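Local coordinates for peptidoglycan glycosyltransferase (Eggerthella lenta, PDB 4MNR), which belongs to the penicillin-binding proteins and carries a domain of the beta-lactamase clan beside a penicillin-binding protein dimerisation domain, at residues Val133-Asp138 and Val327-Ala332; Leu192-Glu197 and Val250-Asp255; Leu322-Val327 and Asp411-Gly416. One frame throughout, in Å; residues are numbered along the deposited sequence. Where two conformers were deposited one is given.

Contact 1: residues Val133-Asp138 and Val327-Ala332; sequences VVMDPD and VGTAIA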
loop_
_atom_site.group_PDB
_atom_site.type_symbol
_atom_site.label_atom_id
_atom_site.label_comp_id
_atom_site.label_asym_id
_atom_site.label_seq_id
_atom_site.Cartn_x
_atom_site.Cartn_y
_atom_site.Cartn_z
ATOM N N VAL A 133 0.799 1.094 5.149
ATOM C CA VAL A 133 0.323 -0.260 5.402
ATOM C C VAL A 133 1.529 -1.143 5.728
ATOM O O VAL A 133 2.544 -1.071 5.045
ATOM C CB VAL A 133 -0.420 -0.838 4.171
ATOM C CG1 VAL A 133 -0.741 -2.328 4.380
ATOM C CG2 VAL A 133 -1.692 -0.038 3.875
ATOM N N VAL A 134 1.428 -1.941 6.792
ATOM C CA VAL A 134 2.481 -2.877 7.160
ATOM C C VAL A 134 1.833 -4.249 7.148
ATOM O O VAL A 134 0.768 -4.434 7.727
ATOM C CB VAL A 134 3.023 -2.603 8.576
ATOM C CG1 VAL A 134 4.099 -3.596 8.931
ATOM C CG2 VAL A 134 3.576 -1.183 8.690
HETATM N N MSE A 135 2.489 -5.200 6.494
HETATM C CA MSE A 135 1.940 -6.541 6.330
HETATM C C MSE A 135 2.953 -7.597 6.726
HETATM O O MSE A 135 4.169 -7.368 6.684
HETATM C CB MSE A 135 1.549 -6.780 4.867
HETATM C CG MSE A 135 0.584 -5.764 4.302
HETATM SE SE MSE A 135 -0.218 -6.348 2.629
HETATM C CE MSE A 135 -1.498 -7.560 3.411
ATOM N N ASP A 136 2.441 -8.764 7.104
ATOM C CA ASP A 136 3.278 -9.957 7.231
ATOM C C ASP A 136 3.202 -10.671 5.889
ATOM O O ASP A 136 2.145 -11.160 5.507
ATOM C CB ASP A 136 2.751 -10.879 8.333
ATOM C CG ASP A 136 3.588 -12.154 8.488
ATOM O OD1 ASP A 136 4.417 -12.472 7.597
ATOM O OD2 ASP A 136 3.420 -12.860 9.508
ATOM N N PRO A 137 4.325 -10.738 5.162
ATOM C CA PRO A 137 4.258 -11.285 3.803
ATOM C C PRO A 137 3.965 -12.779 3.771
ATOM O O PRO A 137 3.571 -13.306 2.739
ATOM C CB PRO A 137 5.658 -10.997 3.231
ATOM C CG PRO A 137 6.532 -10.893 4.442
ATOM C CD PRO A 137 5.686 -10.314 5.538
ATOM N N ASP A 138 4.150 -13.460 4.895
ATOM C CA ASP A 138 3.971 -14.904 4.914
ATOM C C ASP A 138 2.507 -15.311 5.100
ATOM O O ASP A 138 2.128 -16.441 4.774
ATOM C CB ASP A 138 4.862 -15.543 5.983
ATOM C CG ASP A 138 6.344 -15.477 5.627
ATOM O OD1 ASP A 138 6.699 -15.792 4.468
ATOM O OD2 ASP A 138 7.155 -15.104 6.505
ATOM N N VAL A 327 2.312 -5.756 -3.657
ATOM C CA VAL A 327 3.429 -5.894 -4.589
ATOM C C VAL A 327 4.700 -6.240 -3.819
ATOM O O VAL A 327 5.452 -7.134 -4.195
ATOM C CB VAL A 327 3.630 -4.606 -5.428
ATOM C CG1 VAL A 327 4.973 -4.652 -6.142
ATOM C CG2 VAL A 327 2.510 -4.449 -6.430
ATOM N N GLY A 328 4.925 -5.539 -2.714
ATOM C CA GLY A 328 6.036 -5.847 -1.840
ATOM C C GLY A 328 5.993 -7.261 -1.278
ATOM O O GLY A 328 7.023 -7.938 -1.191
ATOM N N THR A 329 4.809 -7.716 -0.878
ATOM C CA THR A 329 4.731 -9.061 -0.309
ATOM C C THR A 329 5.044 -10.133 -1.359
ATOM O O THR A 329 5.583 -11.168 -1.007
ATOM C CB THR A 329 3.394 -9.381 0.411
ATOM O OG1 THR A 329 2.308 -9.398 -0.527
ATOM C CG2 THR A 329 3.126 -8.365 1.520
ATOM N N ALA A 330 4.748 -9.865 -2.631
ATOM C CA ALA A 330 5.068 -10.824 -3.689
ATOM C C ALA A 330 6.568 -11.037 -3.751
ATOM O O ALA A 330 7.051 -12.157 -3.854
ATOM C CB ALA A 330 4.565 -10.329 -5.035
ATOM N N ILE A 331 7.316 -9.944 -3.687
ATOM C CA ILE A 331 8.768 -10.039 -3.752
ATOM C C ILE A 331 9.337 -10.695 -2.490
ATOM O O ILE A 331 10.265 -11.508 -2.562
ATOM C CB ILE A 331 9.392 -8.658 -4.021
ATOM C CG1 ILE A 331 8.839 -8.096 -5.344
ATOM C CG2 ILE A 331 10.911 -8.749 -4.066
ATOM C CD1 ILE A 331 8.983 -9.044 -6.533
ATOM N N ALA A 332 8.746 -10.377 -1.340
ATOM C CA ALA A 332 9.165 -10.934 -0.064
ATOM C C ALA A 332 8.863 -12.435 0.099
ATOM O O ALA A 332 9.636 -13.170 0.711
ATOM C CB ALA A 332 8.523 -10.133 1.074
#
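Pro137 lies against one side of a helix, its ring carbons meeting two side chains set three residues apart, Thr329 and Ala332. The closest approach is methyl to ring, Ala332 CB to Pro137 CB at 3.7 Å, with Pro137 CG next to the same methyl. One turn back, Thr329 CB stands 4.0 Å from Pro137 CB, so Pro137 CB touches both residues.

Thr329 turns its two branches to different work. With OG1 between the backbone N and the carbonyl carbon (chi1 66°), the hydroxyl bonds back to Met326 O within its own helix, and the methyl CG2 is left to face the other segment. There CG2 sits 3.9 Å from Pro137 CA and 4.0 Å from Met135 CB. The side chain of Met135, a selenomethionine modelled in two conformers, runs roughly at right angles to that of Thr329, and in the conformer given its SE also passes near CG2.

All this chemistry is apolar; the polar element belongs to the bend after the strand, where Asp138 N donates to Asp136 OD1 at 2.9 Å in an Asx turn, meeting the carboxylate from above its plane. Val426 of strand 425-431 touches both Pro137 and Ala332. The arrangement is helix-on-sheet packing, helix 321-332 lying against the five-stranded antiparallel sheet characteristic of the penicillin-binding protein and beta-lactamase fold.

Contact 2: residues Leu192-Glu197 and Val250-Asp255; sequences LATALE and VEMGAD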
loop_
_atom_site.group_PDB
_atom_site.type_symbol
_atom_site.label_atom_id
_atom_site.label_comp_id
_atom_site.label_asym_id
_atom_site.label_seq_id
_atom_site.Cartn_x
_atom_site.Cartn_y
_atom_site.Cartn_z
ATOM N N LEU A 192 10.262 -4.417 -13.522
ATOM C CA LEU A 192 11.482 -5.229 -13.393
ATOM C C LEU A 192 11.160 -6.709 -13.248
ATOM O O LEU A 192 11.740 -7.562 -13.929
ATOM C CB LEU A 192 12.272 -4.765 -12.175
ATOM C CG LEU A 192 13.549 -5.563 -11.904
ATOM C CD1 LEU A 192 14.526 -5.431 -13.077
ATOM C CD2 LEU A 192 14.178 -5.103 -10.597
ATOM N N ALA A 193 10.241 -7.029 -12.343
ATOM C CA ALA A 193 9.878 -8.429 -12.131
ATOM C C ALA A 193 9.330 -9.065 -13.403
ATOM O O ALA A 193 9.620 -10.210 -13.709
ATOM C CB ALA A 193 8.863 -8.554 -10.983
ATOM N N THR A 194 8.540 -8.302 -14.155
ATOM C CA THR A 194 7.973 -8.806 -15.388
ATOM C C THR A 194 9.062 -9.043 -16.428
ATOM O O THR A 194 9.054 -10.052 -17.130
ATOM C CB THR A 194 6.906 -7.826 -15.927
ATOM O OG1 THR A 194 5.848 -7.727 -14.958
ATOM C CG2 THR A 194 6.321 -8.362 -17.215
ATOM N N ALA A 195 10.009 -8.109 -16.514
ATOM C CA ALA A 195 11.085 -8.219 -17.494
ATOM C C ALA A 195 11.961 -9.436 -17.215
ATOM O O ALA A 195 12.382 -10.125 -18.137
ATOM C CB ALA A 195 11.926 -6.947 -17.521
ATOM N N LEU A 196 12.235 -9.704 -15.940
ATOM C CA LEU A 196 13.042 -10.868 -15.597
ATOM C C LEU A 196 12.275 -12.173 -15.820
ATOM O O LEU A 196 12.826 -13.145 -16.337
ATOM C CB LEU A 196 13.535 -10.773 -14.146
ATOM C CG LEU A 196 14.398 -9.554 -13.805
ATOM C CD1 LEU A 196 14.868 -9.634 -12.354
ATOM C CD2 LEU A 196 15.585 -9.429 -14.756
ATOM N N GLU A 197 11.010 -12.200 -15.417
ATOM C CA GLU A 197 10.173 -13.396 -15.570
ATOM C C GLU A 197 10.024 -13.801 -17.040
ATOM O O GLU A 197 10.067 -14.992 -17.381
ATOM C CB GLU A 197 8.797 -13.166 -14.918
ATOM C CG GLU A 197 7.812 -14.341 -15.030
ATOM C CD GLU A 197 7.878 -15.324 -13.857
ATOM O OE1 GLU A 197 8.688 -15.122 -12.933
ATOM O OE2 GLU A 197 7.107 -16.309 -13.857
ATOM N N VAL A 250 8.857 -0.174 -23.700
ATOM C CA VAL A 250 8.675 -0.285 -25.143
ATOM C C VAL A 250 9.231 -1.618 -25.639
ATOM O O VAL A 250 8.651 -2.257 -26.517
ATOM C CB VAL A 250 9.354 0.884 -25.880
ATOM C CG1 VAL A 250 9.460 0.602 -27.380
ATOM C CG2 VAL A 250 8.600 2.180 -25.615
ATOM N N GLU A 251 10.357 -2.043 -25.074
ATOM C CA GLU A 251 10.955 -3.302 -25.506
ATOM C C GLU A 251 10.067 -4.498 -25.161
ATOM O O GLU A 251 9.897 -5.415 -25.980
ATOM C CB GLU A 251 12.352 -3.479 -24.908
ATOM C CG GLU A 251 13.019 -4.766 -25.355
ATOM C CD GLU A 251 14.492 -4.820 -25.022
ATOM O OE1 GLU A 251 14.986 -3.885 -24.355
ATOM O OE2 GLU A 251 15.154 -5.799 -25.434
HETATM N N MSE A 252 9.488 -4.503 -23.966
HETATM C CA MSE A 252 8.648 -5.637 -23.578
HETATM C C MSE A 252 7.286 -5.595 -24.260
HETATM O O MSE A 252 6.680 -6.638 -24.514
HETATM C CB MSE A 252 8.508 -5.766 -22.056
HETATM C CG MSE A 252 7.540 -4.802 -21.403
HETATM SE SE MSE A 252 7.211 -5.287 -19.530
HETATM C CE MSE A 252 9.046 -5.190 -18.859
ATOM N N GLY A 253 6.816 -4.389 -24.578
ATOM C CA GLY A 253 5.562 -4.251 -25.290
ATOM C C GLY A 253 4.360 -4.214 -24.370
ATOM O O GLY A 253 4.413 -4.638 -23.207
ATOM N N ALA A 254 3.251 -3.721 -24.914
ATOM C CA ALA A 254 2.046 -3.503 -24.121
ATOM C C ALA A 254 1.462 -4.793 -23.546
ATOM O O ALA A 254 1.088 -4.830 -22.373
ATOM C CB ALA A 254 0.996 -2.763 -24.956
ATOM N N ASP A 255 1.378 -5.844 -24.366
ATOM C CA ASP A 255 0.786 -7.108 -23.913
ATOM C C ASP A 255 1.482 -7.617 -22.653
ATOM O O ASP A 255 0.823 -7.950 -21.659
ATOM C CB ASP A 255 0.857 -8.179 -25.005
ATOM C CG ASP A 255 -0.024 -7.863 -26.202
ATOM O OD1 ASP A 255 -1.164 -7.388 -26.010
ATOM O OD2 ASP A 255 0.428 -8.099 -27.343
#
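A single long side chain bridges two helices here: Met252, a selenomethionine, reaches from helix 242-263 to Thr194 and Ala195 on helix 188-197. The backbones come nearest at Ala195 CA and Met252 CA, 7.0 Å apart, and the Met252 side chain joins them. Its terminal methyl makes the tight part of the contact. In the conformer given, one of two modelled, CE lies 3.6 Å from Ala195 CB and 3.9 Å from Ala195 N, pressed against the helix surface where the small alanine allows a close approach. In that same conformer SE, one atom back, meets Thr194 CG2 at 4.0 Å, with the two side chains crossing nearly at right angles. Thr194 offers that methyl because its CG2 is anti to the backbone N (chi1 -62° for OG1), while the hydroxyl bonds to Val190 O one turn earlier.

Both helices belong to the transpeptidase-type domain of penicillin-binding proteins. In sequence, helix 188-197 starts at the SxxK motif of the family and helix 242-263 at its SxN motif, and the contact joins them further along their lengths.

The other side is looser. Directly after Met252 the helix kinks at Gly253, whose phi of 87° departs from helical values, and Ala254 and Asp255 turn instead to helix 284-289. Val250, Glu251 and Asp255 are exposed to solvent and make no contact with helix 188-197, although Glu251 and Met252 both touch Val200 in a loop. A bound magnesium ion lies about 10 Å from the side chain of Ala195.

Contact 3: residues Leu322-Val327 and Asp411-Gly416; sequences LEMAMV and DSWFVG
Met324 and Trp413 are brought together by two similar first torsions: in each side chain CG is anti to the carbonyl carbon and beside the backbone N, with chi1 at -61° in Met324 and -77° in Trp413. The pairing sets helix 321-332 on strand 409-418 of the antiparallel sheet in the penicillin-binding protein transpeptidase fold. That strand neighbours strand 398-406, which carries the KTG motif of the family; Trp413 and Val415 make backbone hydrogen bonds to Gly402 and Lys400 there.

Being bent at both chi2 and chi3, the selenomethionine Met324 folds up and presents the root of its chain, not its SE, to the strand. CG comes 3.7 Å from Trp413 CZ3 and 3.9 Å from CH2, meeting the six-membered part of the indole obliquely, while CB stays 3.9 Å from CZ3. The two side chains run about perpendicular to one another. At the far end of the indole, NE1 makes a weak hydrogen bond to Ala182 O, and Tyr181 and Thr186 also touch the Trp413 side chain.

Two residues along the strand, Val415 points to the same side of the sheet and fills in beside the helix backbone. Its CG2 lies 4.1 Å from Met324 CB, so CB has both an aromatic and an aliphatic neighbour. The other branch, Val415 CG1, comes to rest 3.7 Å from the carbonyl oxygen Met324 O.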
loop_
_atom_site.group_PDB
_atom_site.type_symbol
_atom_site.label_atom_id
_atom_site.label_comp_id
_atom_site.label_asym_id
_atom_site.label_seq_id
_atom_site.Cartn_x
_atom_site.Cartn_y
_atom_site.Cartn_z
ATOM N N LEU A 322 -2.556 -0.341 -0.173
ATOM C CA LEU A 322 -2.676 -1.776 0.080
ATOM C C LEU A 322 -2.138 -2.596 -1.091
ATOM O O LEU A 322 -1.385 -3.558 -0.882
ATOM C CB LEU A 322 -4.142 -2.136 0.352
ATOM C CG LEU A 322 -4.448 -3.618 0.538
ATOM C CD1 LEU A 322 -3.644 -4.222 1.703
ATOM C CD2 LEU A 322 -5.946 -3.839 0.750
ATOM N N GLU A 323 -2.489 -2.197 -2.318
ATOM C CA GLU A 323 -1.988 -2.889 -3.501
ATOM C C GLU A 323 -0.462 -2.806 -3.571
ATOM O O GLU A 323 0.198 -3.797 -3.875
ATOM C CB GLU A 323 -2.594 -2.322 -4.786
ATOM C CG GLU A 323 -1.885 -2.766 -6.067
ATOM C CD GLU A 323 -1.989 -4.271 -6.341
ATOM O OE1 GLU A 323 -3.022 -4.891 -6.010
ATOM O OE2 GLU A 323 -1.023 -4.839 -6.896
HETATM N N MSE A 324 0.103 -1.641 -3.283
HETATM C CA MSE A 324 1.562 -1.534 -3.323
HETATM C C MSE A 324 2.242 -2.362 -2.240
HETATM O O MSE A 324 3.326 -2.889 -2.443
HETATM C CB MSE A 324 2.032 -0.067 -3.307
HETATM C CG MSE A 324 1.532 0.730 -4.499
HETATM SE SE MSE A 324 1.820 -0.160 -6.226
HETATM C CE MSE A 324 3.761 -0.359 -6.149
ATOM N N ALA A 325 1.595 -2.508 -1.089
ATOM C CA ALA A 325 2.112 -3.394 -0.068
ATOM C C ALA A 325 2.054 -4.834 -0.565
ATOM O O ALA A 325 2.985 -5.596 -0.346
ATOM C CB ALA A 325 1.335 -3.229 1.236
HETATM N N MSE A 326 0.972 -5.188 -1.255
HETATM C CA MSE A 326 0.862 -6.521 -1.853
HETATM C C MSE A 326 1.952 -6.782 -2.888
HETATM O O MSE A 326 2.465 -7.896 -2.994
HETATM C CB MSE A 326 -0.526 -6.739 -2.455
HETATM C CG MSE A 326 -1.610 -6.742 -1.360
HETATM SE SE MSE A 326 -3.398 -6.647 -2.121
HETATM C CE MSE A 326 -3.236 -8.137 -3.295
ATOM N N VAL A 327 2.312 -5.756 -3.657
ATOM C CA VAL A 327 3.429 -5.894 -4.589
ATOM C C VAL A 327 4.700 -6.240 -3.819
ATOM O O VAL A 327 5.452 -7.134 -4.195
ATOM C CB VAL A 327 3.630 -4.606 -5.428
ATOM C CG1 VAL A 327 4.973 -4.652 -6.142
ATOM C CG2 VAL A 327 2.510 -4.449 -6.430
ATOM N N ASP A 411 4.498 13.169 -4.871
ATOM C CA ASP A 411 4.198 12.295 -3.747
ATOM C C ASP A 411 5.399 11.407 -3.520
ATOM O O ASP A 411 6.013 10.937 -4.471
ATOM C CB ASP A 411 2.985 11.422 -4.035
ATOM C CG ASP A 411 1.692 12.224 -4.113
ATOM O OD1 ASP A 411 1.631 13.349 -3.564
ATOM O OD2 ASP A 411 0.719 11.721 -4.720
ATOM N N SER A 412 5.718 11.157 -2.256
ATOM C CA SER A 412 6.919 10.415 -1.911
ATOM C C SER A 412 6.565 9.039 -1.358
ATOM O O SER A 412 5.800 8.927 -0.405
ATOM C CB SER A 412 7.738 11.212 -0.886
ATOM O OG SER A 412 8.946 10.525 -0.572
ATOM N N TRP A 413 7.117 7.993 -1.975
ATOM C CA TRP A 413 6.765 6.614 -1.669
ATOM C C TRP A 413 7.953 5.783 -1.200
ATOM O O TRP A 413 9.099 6.045 -1.573
ATOM C CB TRP A 413 6.312 5.895 -2.944
ATOM C CG TRP A 413 4.947 6.166 -3.448
ATOM C CD1 TRP A 413 4.562 7.159 -4.287
ATOM C CD2 TRP A 413 3.786 5.369 -3.199
ATOM N NE1 TRP A 413 3.216 7.054 -4.563
ATOM C CE2 TRP A 413 2.720 5.956 -3.911
ATOM C CE3 TRP A 413 3.544 4.223 -2.433
ATOM C CZ2 TRP A 413 1.428 5.433 -3.878
ATOM C CZ3 TRP A 413 2.266 3.702 -2.403
ATOM C CH2 TRP A 413 1.223 4.313 -3.116
ATOM N N PHE A 414 7.667 4.733 -0.437
ATOM C CA PHE A 414 8.627 3.645 -0.270
ATOM C C PHE A 414 7.872 2.345 -0.091
ATOM O O PHE A 414 6.875 2.313 0.621
ATOM C CB PHE A 414 9.492 3.865 0.961
ATOM C CG PHE A 414 10.553 2.817 1.150
ATOM C CD1 PHE A 414 11.719 2.856 0.401
ATOM C CD2 PHE A 414 10.391 1.803 2.081
ATOM C CE1 PHE A 414 12.718 1.895 0.587
ATOM C CE2 PHE A 414 11.393 0.848 2.278
ATOM C CZ PHE A 414 12.544 0.897 1.532
ATOM N N VAL A 415 8.338 1.283 -0.746
ATOM C CA VAL A 415 7.849 -0.072 -0.480
ATOM C C VAL A 415 9.091 -0.888 -0.148
ATOM O O VAL A 415 10.050 -0.899 -0.919
ATOM C CB VAL A 415 7.127 -0.678 -1.696
ATOM C CG1 VAL A 415 6.751 -2.120 -1.415
ATOM C CG2 VAL A 415 5.895 0.134 -2.041
ATOM N N GLY A 416 9.107 -1.544 1.003
ATOM C CA GLY A 416 10.291 -2.292 1.374
ATOM C C GLY A 416 9.999 -3.421 2.322
ATOM O O GLY A 416 8.861 -3.624 2.730
#

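Overall arrangement
The three contacts illustrate how one domain uses apolar packing at different depths. All bury their touching residues, and none has a hydrogen bond between its segments. Contacts 3 and 1 are central, their centres about 4 and 9 Å from the centre of the chain; they share Val327 and press successive parts of helix 321-332 on the same sheet, touching where Gly328 CA meets Val415 CG1 at 3.8 Å. Contact 2 lies farther out, its centre about 22 Å from that point, and joins two helices beside exposed residues. An aromatic ring enters only in contact 3, a proline in contact 1, and contact 2 depends on one long selenomethionine side chain, bent near its end.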